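Local atomic coordinates of protein argonaute (Aquifex aeolicus, PDB entry 1YVU), a protein that uses short single-stranded DNA guides to bind complementary RNA targets and cleaves them as a metal-dependent endonuclease. Residues Val354-Val359 against Leu387-Lys392; Asp418-Phe423 against Lys449-Gln454; Glu370-Glu375 against Phe468-Val473. All blocks are in the same frame, centred on the assembly; numbering follows the deposited sequence.

Contact 1 (Val354-Val359 against Leu387-Lys392)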
ATOM      1  N   VAL A 354      26.302  22.376   3.874  1.00 39.27           N
ATOM      2  CA  VAL A 354      26.318  20.919   3.678  1.00 32.95           C
ATOM      3  C   VAL A 354      27.298  20.167   4.580  1.00 27.39           C
ATOM      4  O   VAL A 354      28.387  20.666   4.839  1.00 28.15           O
ATOM      5  CB  VAL A 354      26.716  20.600   2.184  1.00 24.04           C
ATOM      6  CG1 VAL A 354      26.730  19.102   1.890  1.00 28.21           C
ATOM      7  CG2 VAL A 354      25.759  21.282   1.232  1.00 30.12           C
ATOM      8  N   GLU A 355      26.879  19.007   5.088  1.00 25.42           N
ATOM      9  CA  GLU A 355      27.750  18.102   5.860  1.00 27.67           C
ATOM     10  C   GLU A 355      28.024  16.898   4.921  1.00 24.15           C
ATOM     11  O   GLU A 355      27.171  16.545   4.090  1.00 29.93           O
ATOM     12  CB  GLU A 355      27.078  17.606   7.153  1.00 36.37           C
ATOM     13  CG  GLU A 355      27.475  18.368   8.447  1.00 43.43           C
ATOM     14  CD  GLU A 355      28.373  17.591   9.408  1.00 45.94           C
ATOM     15  OE1 GLU A 355      28.077  16.420   9.736  1.00 51.11           O
ATOM     16  OE2 GLU A 355      29.373  18.175   9.866  1.00 42.63           O
ATOM     17  N   ILE A 356      29.220  16.315   4.986  1.00 18.46           N
ATOM     18  CA  ILE A 356      29.570  15.171   4.135  1.00 19.43           C
ATOM     19  C   ILE A 356      29.987  13.978   4.955  1.00 15.90           C
ATOM     20  O   ILE A 356      30.480  14.144   6.084  1.00 20.05           O
ATOM     21  CB  ILE A 356      30.725  15.524   3.147  1.00 14.43           C
ATOM     22  CG1 ILE A 356      30.256  16.562   2.145  1.00 20.99           C
ATOM     23  CG2 ILE A 356      31.159  14.329   2.346  1.00 16.85           C
ATOM     24  CD1 ILE A 356      31.314  17.465   1.735  1.00 21.30           C
ATOM     25  N   ILE A 357      29.718  12.778   4.433  1.00  7.49           N
ATOM     26  CA  ILE A 357      30.108  11.542   5.111  1.00 16.78           C
ATOM     27  C   ILE A 357      30.620  10.540   4.113  1.00 18.49           C
ATOM     28  O   ILE A 357      30.013  10.339   3.073  1.00 21.55           O
ATOM     29  CB  ILE A 357      28.942  10.816   5.939  1.00 14.06           C
ATOM     30  CG1 ILE A 357      28.429  11.686   7.063  1.00  9.85           C
ATOM     31  CG2 ILE A 357      29.399   9.462   6.581  1.00 13.26           C
ATOM     32  CD1 ILE A 357      27.283  12.451   6.643  1.00 17.20           C
ATOM     33  N   SER A 358      31.714   9.877   4.464  1.00 22.83           N
ATOM     34  CA  SER A 358      32.253   8.853   3.622  1.00 28.37           C
ATOM     35  C   SER A 358      32.498   7.639   4.453  1.00 29.33           C
ATOM     36  O   SER A 358      32.962   7.702   5.575  1.00 31.97           O
ATOM     37  CB  SER A 358      33.533   9.288   2.959  1.00 24.62           C
ATOM     38  OG  SER A 358      34.422   9.655   3.977  1.00 44.86           O
ATOM     39  N   VAL A 359      32.088   6.545   3.857  1.00 33.33           N
ATOM     40  CA  VAL A 359      32.175   5.207   4.374  1.00 41.87           C
ATOM     41  C   VAL A 359      33.185   4.587   3.406  1.00 45.24           C
ATOM     42  O   VAL A 359      32.890   4.375   2.212  1.00 41.27           O
ATOM     43  CB  VAL A 359      30.786   4.626   4.264  1.00 41.33           C
ATOM     44  CG1 VAL A 359      30.789   3.137   4.021  1.00 40.61           C
ATOM     45  CG2 VAL A 359      29.989   5.044   5.470  1.00 40.06           C
ATOM     46  N   LEU A 387      27.479  25.577  -2.685  1.00 50.84           N
ATOM     47  CA  LEU A 387      27.585  24.736  -1.488  1.00 44.67           C
ATOM     48  C   LEU A 387      28.809  25.202  -0.723  1.00 48.70           C
ATOM     49  O   LEU A 387      29.861  25.498  -1.307  1.00 47.01           O
ATOM     50  CB  LEU A 387      27.790  23.260  -1.799  1.00 44.29           C
ATOM     51  CG  LEU A 387      26.881  22.459  -2.707  1.00 36.67           C
ATOM     52  CD1 LEU A 387      27.090  21.003  -2.328  1.00 29.00           C
ATOM     53  CD2 LEU A 387      25.458  22.848  -2.533  1.00 31.55           C
ATOM     54  N   LYS A 388      28.616  25.344   0.582  1.00 45.11           N
ATOM     55  CA  LYS A 388      29.650  25.748   1.515  1.00 46.69           C
ATOM     56  C   LYS A 388      29.719  24.610   2.525  1.00 51.56           C
ATOM     57  O   LYS A 388      28.782  24.415   3.318  1.00 50.77           O
ATOM     58  CB  LYS A 388      29.274  27.064   2.201  1.00 48.38           C
ATOM     59  CG  LYS A 388      29.329  28.261   1.285  1.00 51.77           C
ATOM     60  CD  LYS A 388      29.172  29.566   2.036  1.00 56.28           C
ATOM     61  CE  LYS A 388      29.556  30.737   1.141  1.00 61.27           C
ATOM     62  NZ  LYS A 388      29.206  32.027   1.777  1.00 64.71           N
ATOM     63  N   ILE A 389      30.792  23.817   2.441  1.00 49.18           N
ATOM     64  CA  ILE A 389      31.010  22.668   3.331  1.00 44.69           C
ATOM     65  C   ILE A 389      31.209  23.093   4.787  1.00 44.07           C
ATOM     66  O   ILE A 389      32.083  23.902   5.117  1.00 35.54           O
ATOM     67  CB  ILE A 389      32.196  21.770   2.849  1.00 46.62           C
ATOM     68  CG1 ILE A 389      31.986  21.371   1.380  1.00 44.34           C
ATOM     69  CG2 ILE A 389      32.257  20.481   3.693  1.00 39.22           C
ATOM     70  CD1 ILE A 389      33.251  20.977   0.644  1.00 47.76           C
ATOM     71  N   LYS A 390      30.302  22.598   5.623  1.00 47.70           N
ATOM     72  CA  LYS A 390      30.346  22.869   7.036  1.00 48.69           C
ATOM     73  C   LYS A 390      31.252  21.825   7.672  1.00 49.71           C
ATOM     74  O   LYS A 390      32.194  22.210   8.361  1.00 58.89           O
ATOM     75  CB  LYS A 390      28.949  22.848   7.669  1.00 47.31           C
ATOM     76  CG  LYS A 390      28.679  24.079   8.554  1.00 56.30           C
ATOM     77  CD  LYS A 390      27.390  24.007   9.392  1.00 57.73           C
ATOM     78  CE  LYS A 390      27.119  25.358  10.097  1.00 62.92           C
ATOM     79  NZ  LYS A 390      25.938  25.336  11.019  1.00 69.65           N
ATOM     80  N   GLY A 391      31.075  20.537   7.339  1.00 47.05           N
ATOM     81  CA  GLY A 391      31.916  19.527   7.971  1.00 44.70           C
ATOM     82  C   GLY A 391      32.039  18.120   7.431  1.00 43.35           C
ATOM     83  O   GLY A 391      31.101  17.329   7.486  1.00 48.68           O
ATOM     84  N   LYS A 392      33.259  17.768   7.037  1.00 41.57           N
ATOM     85  CA  LYS A 392      33.539  16.433   6.513  1.00 37.32           C
ATOM     86  C   LYS A 392      33.726  15.421   7.633  1.00 36.78           C
ATOM     87  O   LYS A 392      34.583  15.594   8.515  1.00 33.61           O
ATOM     88  CB  LYS A 392      34.776  16.440   5.589  1.00 41.62           C
ATOM     89  CG  LYS A 392      34.611  17.349   4.370  1.00 41.74           C
ATOM     90  CD  LYS A 392      35.785  17.309   3.401  1.00 41.08           C
ATOM     91  CE  LYS A 392      35.591  18.249   2.208  1.00 37.53           C
ATOM     92  NZ  LYS A 392      36.643  18.132   1.154  1.00 37.02           N
TER

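Contact 2 (Asp418-Phe423 against Lys449-Gln454)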
ATOM      1  N   ASP A 418      21.563  22.166   5.591  1.00 34.43           N
ATOM      2  CA  ASP A 418      20.575  22.311   4.535  1.00 32.93           C
ATOM      3  C   ASP A 418      20.505  21.037   3.701  1.00 35.78           C
ATOM      4  O   ASP A 418      19.449  20.702   3.150  1.00 33.31           O
ATOM      5  CB  ASP A 418      20.938  23.491   3.639  1.00 36.88           C
ATOM      6  CG  ASP A 418      20.734  24.844   4.311  1.00 36.46           C
ATOM      7  OD1 ASP A 418      19.932  24.966   5.271  1.00 45.74           O
ATOM      8  OD2 ASP A 418      21.383  25.807   3.857  1.00 38.23           O
ATOM      9  N   LEU A 419      21.647  20.349   3.597  1.00 39.07           N
ATOM     10  CA  LEU A 419      21.805  19.069   2.871  1.00 31.70           C
ATOM     11  C   LEU A 419      22.897  18.235   3.550  1.00 27.34           C
ATOM     12  O   LEU A 419      23.656  18.734   4.394  1.00 29.22           O
ATOM     13  CB  LEU A 419      22.172  19.308   1.396  1.00 37.81           C
ATOM     14  CG  LEU A 419      22.398  18.108   0.456  1.00 36.19           C
ATOM     15  CD1 LEU A 419      21.157  17.243   0.288  1.00 40.81           C
ATOM     16  CD2 LEU A 419      22.822  18.630  -0.868  1.00 40.66           C
ATOM     17  N   VAL A 420      22.925  16.947   3.240  1.00 21.19           N
ATOM     18  CA  VAL A 420      23.929  16.048   3.800  1.00 19.63           C
ATOM     19  C   VAL A 420      24.347  15.137   2.650  1.00 15.44           C
ATOM     20  O   VAL A 420      23.500  14.438   2.073  1.00 24.23           O
ATOM     21  CB  VAL A 420      23.328  15.184   4.977  1.00 25.62           C
ATOM     22  CG1 VAL A 420      24.297  14.108   5.430  1.00 21.32           C
ATOM     23  CG2 VAL A 420      22.978  16.041   6.171  1.00 32.06           C
ATOM     24  N   ILE A 421      25.624  15.135   2.289  1.00 14.72           N
ATOM     25  CA  ILE A 421      26.019  14.254   1.201  1.00 13.14           C
ATOM     26  C   ILE A 421      26.799  13.078   1.750  1.00 12.01           C
ATOM     27  O   ILE A 421      27.825  13.259   2.386  1.00 11.80           O
ATOM     28  CB  ILE A 421      26.809  14.989   0.097  1.00 11.54           C
ATOM     29  CG1 ILE A 421      26.024  16.233  -0.382  1.00  9.62           C
ATOM     30  CG2 ILE A 421      27.070  14.036  -1.079  1.00  7.74           C
ATOM     31  CD1 ILE A 421      26.625  17.003  -1.582  1.00 13.53           C
ATOM     32  N   VAL A 422      26.305  11.868   1.497  1.00 15.31           N
ATOM     33  CA  VAL A 422      26.949  10.648   1.973  1.00 19.68           C
ATOM     34  C   VAL A 422      27.458   9.748   0.858  1.00 18.10           C
ATOM     35  O   VAL A 422      26.694   9.325  -0.017  1.00 19.46           O
ATOM     36  CB  VAL A 422      25.983   9.780   2.872  1.00 28.02           C
ATOM     37  CG1 VAL A 422      26.736   8.562   3.504  1.00 18.81           C
ATOM     38  CG2 VAL A 422      25.333  10.636   3.968  1.00 30.56           C
ATOM     39  N   PHE A 423      28.743   9.402   0.951  1.00 21.31           N
ATOM     40  CA  PHE A 423      29.389   8.500   0.002  1.00 27.40           C
ATOM     41  C   PHE A 423      29.555   7.140   0.694  1.00 26.86           C
ATOM     42  O   PHE A 423      30.354   7.021   1.631  1.00 30.57           O
ATOM     43  CB  PHE A 423      30.770   9.009  -0.411  1.00 19.81           C
ATOM     44  CG  PHE A 423      30.767  10.291  -1.166  1.00 14.34           C
ATOM     45  CD1 PHE A 423      31.093  11.496  -0.507  1.00 17.02           C
ATOM     46  CD2 PHE A 423      30.549  10.305  -2.555  1.00 12.20           C
ATOM     47  CE1 PHE A 423      31.222  12.719  -1.234  1.00 11.35           C
ATOM     48  CE2 PHE A 423      30.672  11.518  -3.306  1.00 13.79           C
ATOM     49  CZ  PHE A 423      31.012  12.734  -2.634  1.00  7.34           C
ATOM     50  N   LYS A 449      15.186  13.595  11.180  1.00 40.06           N
ATOM     51  CA  LYS A 449      15.721  14.902  11.555  1.00 43.20           C
ATOM     52  C   LYS A 449      15.302  15.962  10.567  1.00 44.40           C
ATOM     53  O   LYS A 449      15.513  17.162  10.789  1.00 49.81           O
ATOM     54  CB  LYS A 449      17.227  14.839  11.628  1.00 53.44           C
ATOM     55  CG  LYS A 449      17.687  13.915  12.681  1.00 59.22           C
ATOM     56  CD  LYS A 449      19.077  13.462  12.407  1.00 66.03           C
ATOM     57  CE  LYS A 449      19.572  12.610  13.554  1.00 70.91           C
ATOM     58  NZ  LYS A 449      20.111  13.472  14.643  1.00 71.40           N
HETATM   59  N   MSE A 450      14.697  15.488   9.475  1.00 45.90           N
HETATM   60  CA  MSE A 450      14.158  16.307   8.391  1.00 38.77           C
HETATM   61  C   MSE A 450      15.154  17.052   7.555  1.00 35.65           C
HETATM   62  O   MSE A 450      14.810  17.994   6.849  1.00 39.83           O
HETATM   63  CB  MSE A 450      13.033  17.216   8.896  1.00 48.67           C
HETATM   64  CG  MSE A 450      11.878  16.397   9.485  1.00 60.15           C
HETATM   65 SE   MSE A 450      10.560  17.377  10.479  1.00 81.56          SE
HETATM   66  CE  MSE A 450      11.707  17.986  11.993  1.00 72.15           C
ATOM     67  N   ILE A 451      16.389  16.570   7.609  1.00 34.76           N
ATOM     68  CA  ILE A 451      17.501  17.133   6.856  1.00 23.50           C
ATOM     69  C   ILE A 451      17.611  16.367   5.538  1.00 13.52           C
ATOM     70  O   ILE A 451      17.818  15.150   5.529  1.00 13.12           O
ATOM     71  CB  ILE A 451      18.867  16.981   7.614  1.00 26.79           C
ATOM     72  CG1 ILE A 451      18.775  17.517   9.044  1.00 30.82           C
ATOM     73  CG2 ILE A 451      19.943  17.801   6.933  1.00 25.41           C
ATOM     74  CD1 ILE A 451      19.682  16.778   9.967  1.00 27.32           C
ATOM     75  N   PRO A 452      17.453  17.071   4.394  1.00  9.70           N
ATOM     76  CA  PRO A 452      17.552  16.488   3.056  1.00 12.53           C
ATOM     77  C   PRO A 452      18.850  15.680   2.969  1.00 14.50           C
ATOM     78  O   PRO A 452      19.874  16.086   3.550  1.00 15.87           O
ATOM     79  CB  PRO A 452      17.661  17.722   2.172  1.00  7.50           C
ATOM     80  CG  PRO A 452      16.885  18.686   2.845  1.00  7.70           C
ATOM     81  CD  PRO A 452      17.146  18.508   4.295  1.00  8.96           C
ATOM     82  N   SER A 453      18.812  14.554   2.269  1.00 15.13           N
ATOM     83  CA  SER A 453      19.998  13.714   2.166  1.00 15.27           C
ATOM     84  C   SER A 453      20.227  13.137   0.809  1.00 16.27           C
ATOM     85  O   SER A 453      19.293  12.616   0.211  1.00 22.94           O
ATOM     86  CB  SER A 453      19.923  12.570   3.173  1.00 17.56           C
ATOM     87  OG  SER A 453      18.609  12.024   3.231  1.00 19.52           O
ATOM     88  N   GLN A 454      21.476  13.196   0.349  1.00 17.31           N
ATOM     89  CA  GLN A 454      21.872  12.635  -0.944  1.00 16.14           C
ATOM     90  C   GLN A 454      22.906  11.547  -0.683  1.00  7.89           C
ATOM     91  O   GLN A 454      24.050  11.850  -0.398  1.00 10.55           O
ATOM     92  CB  GLN A 454      22.446  13.713  -1.878  1.00 17.66           C
ATOM     93  CG  GLN A 454      22.704  13.233  -3.322  1.00 27.41           C
ATOM     94  CD  GLN A 454      21.428  13.040  -4.136  1.00 32.53           C
ATOM     95  OE1 GLN A 454      20.744  14.011  -4.448  1.00 38.70           O
ATOM     96  NE2 GLN A 454      21.107  11.790  -4.480  1.00 25.40           N
TER

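Contact 3 (Glu370-Glu375 against Phe468-Val473)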
ATOM      1  N   GLU A 370      36.125  12.772  -3.907  1.00 54.34           N
ATOM      2  CA  GLU A 370      36.589  14.145  -3.806  1.00 56.38           C
ATOM      3  C   GLU A 370      36.534  14.885  -5.127  1.00 50.08           C
ATOM      4  O   GLU A 370      36.075  16.023  -5.198  1.00 47.60           O
ATOM      5  CB  GLU A 370      38.028  14.151  -3.315  1.00 66.33           C
ATOM      6  CG  GLU A 370      38.244  13.435  -2.006  1.00 75.04           C
ATOM      7  CD  GLU A 370      38.959  14.288  -0.971  1.00 78.42           C
ATOM      8  OE1 GLU A 370      38.989  15.548  -1.101  1.00 76.49           O
ATOM      9  OE2 GLU A 370      39.493  13.668  -0.023  1.00 78.73           O
ATOM     10  N   GLU A 371      37.036  14.225  -6.167  1.00 51.21           N
ATOM     11  CA  GLU A 371      37.067  14.762  -7.529  1.00 46.47           C
ATOM     12  C   GLU A 371      35.633  15.055  -7.998  1.00 46.37           C
ATOM     13  O   GLU A 371      35.358  16.113  -8.581  1.00 48.41           O
ATOM     14  CB  GLU A 371      37.701  13.737  -8.468  1.00 44.28           C
ATOM     15  CG  GLU A 371      39.019  14.131  -9.103  1.00 48.22           C
ATOM     16  CD  GLU A 371      39.448  13.129 -10.173  1.00 47.03           C
ATOM     17  OE1 GLU A 371      38.567  12.609 -10.895  1.00 58.54           O
ATOM     18  OE2 GLU A 371      40.657  12.843 -10.291  1.00 42.17           O
ATOM     19  N   PHE A 372      34.725  14.140  -7.636  1.00 38.41           N
ATOM     20  CA  PHE A 372      33.300  14.184  -7.960  1.00 28.08           C
ATOM     21  C   PHE A 372      32.552  15.269  -7.197  1.00 25.16           C
ATOM     22  O   PHE A 372      31.748  16.002  -7.771  1.00 25.12           O
ATOM     23  CB  PHE A 372      32.692  12.821  -7.660  1.00 26.78           C
ATOM     24  CG  PHE A 372      31.271  12.690  -8.074  1.00 29.76           C
ATOM     25  CD1 PHE A 372      30.929  12.627  -9.431  1.00 26.35           C
ATOM     26  CD2 PHE A 372      30.266  12.616  -7.099  1.00 29.77           C
ATOM     27  CE1 PHE A 372      29.600  12.491  -9.828  1.00 29.42           C
ATOM     28  CE2 PHE A 372      28.935  12.479  -7.464  1.00 27.92           C
ATOM     29  CZ  PHE A 372      28.590  12.416  -8.840  1.00 36.71           C
ATOM     30  N   LEU A 373      32.810  15.345  -5.898  1.00 18.53           N
ATOM     31  CA  LEU A 373      32.200  16.341  -5.036  1.00 22.66           C
ATOM     32  C   LEU A 373      32.551  17.722  -5.534  1.00 20.71           C
ATOM     33  O   LEU A 373      31.716  18.612  -5.540  1.00 25.83           O
ATOM     34  CB  LEU A 373      32.697  16.177  -3.605  1.00 20.14           C
ATOM     35  CG  LEU A 373      32.101  17.109  -2.552  1.00 19.59           C
ATOM     36  CD1 LEU A 373      30.905  16.479  -1.902  1.00 29.07           C
ATOM     37  CD2 LEU A 373      33.150  17.387  -1.519  1.00 31.94           C
ATOM     38  N   LYS A 374      33.776  17.860  -6.023  1.00 24.23           N
ATOM     39  CA  LYS A 374      34.265  19.121  -6.545  1.00 27.08           C
ATOM     40  C   LYS A 374      33.574  19.481  -7.849  1.00 24.48           C
ATOM     41  O   LYS A 374      33.146  20.620  -8.015  1.00 23.43           O
ATOM     42  CB  LYS A 374      35.793  19.084  -6.678  1.00 33.21           C
ATOM     43  CG  LYS A 374      36.483  19.178  -5.315  1.00 34.52           C
ATOM     44  CD  LYS A 374      37.982  19.053  -5.326  1.00 35.10           C
ATOM     45  CE  LYS A 374      38.450  19.155  -3.873  1.00 50.01           C
ATOM     46  NZ  LYS A 374      39.926  19.011  -3.598  1.00 55.46           N
ATOM     47  N   GLU A 375      33.346  18.478  -8.704  1.00 31.34           N
ATOM     48  CA  GLU A 375      32.668  18.682  -9.995  1.00 34.55           C
ATOM     49  C   GLU A 375      31.200  19.041  -9.813  1.00 37.71           C
ATOM     50  O   GLU A 375      30.650  19.840 -10.588  1.00 36.45           O
ATOM     51  CB  GLU A 375      32.822  17.472 -10.908  1.00 38.77           C
ATOM     52  CG  GLU A 375      34.161  17.435 -11.615  1.00 54.32           C
ATOM     53  CD  GLU A 375      34.410  16.162 -12.422  1.00 64.49           C
ATOM     54  OE1 GLU A 375      33.488  15.322 -12.602  1.00 61.96           O
ATOM     55  OE2 GLU A 375      35.568  16.012 -12.880  1.00 71.71           O
ATOM     56  N   PHE A 468      26.385  11.385 -16.144  1.00 40.92           N
ATOM     57  CA  PHE A 468      24.998  11.034 -15.869  1.00 39.47           C
ATOM     58  C   PHE A 468      24.740  11.018 -14.406  1.00 40.92           C
ATOM     59  O   PHE A 468      23.673  11.451 -13.981  1.00 41.49           O
ATOM     60  CB  PHE A 468      24.600   9.688 -16.462  1.00 46.23           C
ATOM     61  CG  PHE A 468      24.863   9.565 -17.931  1.00 51.43           C
ATOM     62  CD1 PHE A 468      25.075  10.714 -18.754  1.00 55.24           C
ATOM     63  CD2 PHE A 468      24.994   8.289 -18.504  1.00 60.10           C
ATOM     64  CE1 PHE A 468      25.429  10.592 -20.119  1.00 58.88           C
ATOM     65  CE2 PHE A 468      25.343   8.143 -19.875  1.00 64.93           C
ATOM     66  CZ  PHE A 468      25.571   9.298 -20.683  1.00 61.26           C
ATOM     67  N   VAL A 469      25.733  10.564 -13.638  1.00 35.31           N
ATOM     68  CA  VAL A 469      25.649  10.519 -12.176  1.00 27.28           C
ATOM     69  C   VAL A 469      25.616  11.945 -11.669  1.00 25.05           C
ATOM     70  O   VAL A 469      24.741  12.292 -10.906  1.00 25.71           O
ATOM     71  CB  VAL A 469      26.845   9.801 -11.542  1.00 26.47           C
ATOM     72  CG1 VAL A 469      26.591   9.570 -10.034  1.00 19.77           C
ATOM     73  CG2 VAL A 469      27.102   8.480 -12.267  1.00 27.12           C
ATOM     74  N   LEU A 470      26.500  12.778 -12.220  1.00 27.27           N
ATOM     75  CA  LEU A 470      26.598  14.202 -11.893  1.00 21.07           C
ATOM     76  C   LEU A 470      25.242  14.852 -12.160  1.00 22.11           C
ATOM     77  O   LEU A 470      24.727  15.561 -11.317  1.00 14.74           O
ATOM     78  CB  LEU A 470      27.666  14.846 -12.771  1.00 30.19           C
ATOM     79  CG  LEU A 470      28.074  16.325 -12.728  1.00 37.16           C
ATOM     80  CD1 LEU A 470      29.234  16.496 -11.793  1.00 36.17           C
ATOM     81  CD2 LEU A 470      28.519  16.789 -14.146  1.00 44.39           C
ATOM     82  N   LEU A 471      24.617  14.496 -13.282  1.00 22.07           N
ATOM     83  CA  LEU A 471      23.308  15.044 -13.635  1.00 22.73           C
ATOM     84  C   LEU A 471      22.198  14.510 -12.759  1.00 25.27           C
ATOM     85  O   LEU A 471      21.400  15.299 -12.217  1.00 28.09           O
ATOM     86  CB  LEU A 471      22.981  14.840 -15.116  1.00 21.57           C
ATOM     87  CG  LEU A 471      23.768  15.835 -15.986  1.00 24.84           C
ATOM     88  CD1 LEU A 471      23.659  15.462 -17.414  1.00 24.43           C
ATOM     89  CD2 LEU A 471      23.300  17.256 -15.806  1.00 16.70           C
ATOM     90  N   ASN A 472      22.207  13.186 -12.559  1.00 20.57           N
ATOM     91  CA  ASN A 472      21.225  12.490 -11.726  1.00 21.15           C
ATOM     92  C   ASN A 472      21.216  13.152 -10.361  1.00 23.64           C
ATOM     93  O   ASN A 472      20.177  13.664  -9.909  1.00 22.15           O
ATOM     94  CB  ASN A 472      21.576  10.997 -11.614  1.00 20.99           C
ATOM     95  CG  ASN A 472      20.479  10.162 -10.917  1.00 35.12           C
ATOM     96  OD1 ASN A 472      19.993  10.511  -9.834  1.00 41.04           O
ATOM     97  ND2 ASN A 472      20.121   9.029 -11.523  1.00 42.73           N
ATOM     98  N   VAL A 473      22.423  13.340  -9.838  1.00 14.67           N
ATOM     99  CA  VAL A 473      22.624  13.943  -8.528  1.00 22.83           C
ATOM    100  C   VAL A 473      22.192  15.422  -8.494  1.00 21.74           C
ATOM    101  O   VAL A 473      21.446  15.818  -7.600  1.00 16.14           O
ATOM    102  CB  VAL A 473      24.111  13.713  -8.077  1.00 20.34           C
ATOM    103  CG1 VAL A 473      24.502  14.562  -6.872  1.00 27.80           C
ATOM    104  CG2 VAL A 473      24.317  12.224  -7.771  1.00 24.72           C
TER

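Contact 1 (Val354-Val359 against Leu387-Lys392)
V354 packs on L387 where these two parallel strands run side by side. With chi1 of V354 at -179°, CG2 lies beside the backbone N and anti to the carbonyl carbon, where it meets L387 CD1 at 3.8 Å. Two residues on, on the same face, I356 holds CG1 beside its backbone N (chi1 -66°), and I356 CD1 settles 3.7 Å from I389 CG2. Backbone bonds tie the same stretch: K390 N reaches V354 O at 2.8 Å with an N-H...O angle of 167°, while V354 N to K388 O and I356 N to G391 O are both longer, at 3.3 Å. V354 and I356 are buried on the inner strand; the outer strand is the solvent side, with I389 exposed and K388, K390 and K392 sharing no single face. E355 is buried. Its chain, bent at chi2, lies along G391, and OE2 forms a salt bridge with K415 NZ. Were an alanine here, the K415 ammonium would probably be left without its mate and the backbone of G391 uncovered. In the Mid domain, strand 386-396 is the edge of a four-stranded parallel sheet; strand 351-360 lies between it and strand 419-424, and helix 368-381 lays I377 against L387 and I389.

Contact 2 (Asp418-Phe423 against Lys449-Gln454)
Q454 and V420 are joined by an almost straight backbone bond, Q454 N to V420 O, 2.9 Å long with 177° at the hydrogen. Q454 then uses its own carbonyl, Q454 O taking V422 N at 2.9 Å, so both polar backbone groups of this one residue serve the neighbouring strand. Before it, the CB, CG and CD edge of the P452 ring packs against the D418 carbonyl oxygen, with P452 CG 3.3 Å from D418 O. L419 turns back over the same proline: CG lies anti to the backbone N (chi1 179°), and L419 CD1 comes 4.0 Å from P452 CB. V420 CG2 meets I451 CG2 obliquely at 3.6 Å on the other side of the backbone. This is the last step of the parallel sheet, a beta-alpha-beta unit in which strand 419-424 leads through helix 437-448 to strand 454-457, passing from the Mid into the PIWI region. L446 of that helix packs on V420, I451 and S453, and K443 binds S453 O. V477 of helix 466-480 covers L419 and the Q454 side chain. Just before the strand, D418 is anchored by a salt bridge to K349 and a bond from S353 N.

Contact 3 (Glu370-Glu375 against Phe468-Val473)
The 2.7 Å bond from N472 N to F468 O, with V473 N to V469 O beside it at 2.8 Å, belongs to the helix whose V469, L470 and V473 receive F372. The contact is helix-on-helix packing across one face of the parallel Mid-domain sheet: helix 368-381, the crossover between strands 351-360 and 386-396, meets helix 466-480 of the PIWI region. The segment axes pass 10.9 Å apart at 53°, and no hydrogen bond crosses between them, so the fit rests on side chains. F372 is the residue that bridges the gap. Its CG stands anti to the backbone N (chi1 -174°), which swings the ring out from its helix and presents its far end to the partner. There F372 CZ lies 3.7 Å from V469 CG1, the two side chains crossing at about a right angle. The ring edge is turned to the backbone of the other helix: L470 N lies in the ring plane, 3.9 Å from F372 CE1, and V473 CG2 also sits at the edge. L461 of helix 458-463 packs against F372 too, while L376, one turn along helix 368-381, touches L470 and V473. Toward solvent the contact thins out, and the exposed E375 takes part mainly through CB and its backbone. L470 covers that base, with L470 CD1 3.8 Å from both E375 CB and E375 C.

Contacts 1 and 2 belong to the same four-stranded parallel sheet, contact 1 at one outer strand and contact 2 at the other. They meet in the middle, where strands 351-360 and 419-424 are probably bonded through E355 O to I421 N and I357 O to F423 N. Both rely on backbone bonds, but contact 2 is buried, whereas contact 1 is half open and fringed with lysines. Contact 3 has no bond between its segments and is side-chain packing, largely buried, between two helices beside the sheet. Its segment 370-375 reaches the other two: L373 touches I356 and I389 of contact 1 and F423 of contact 2.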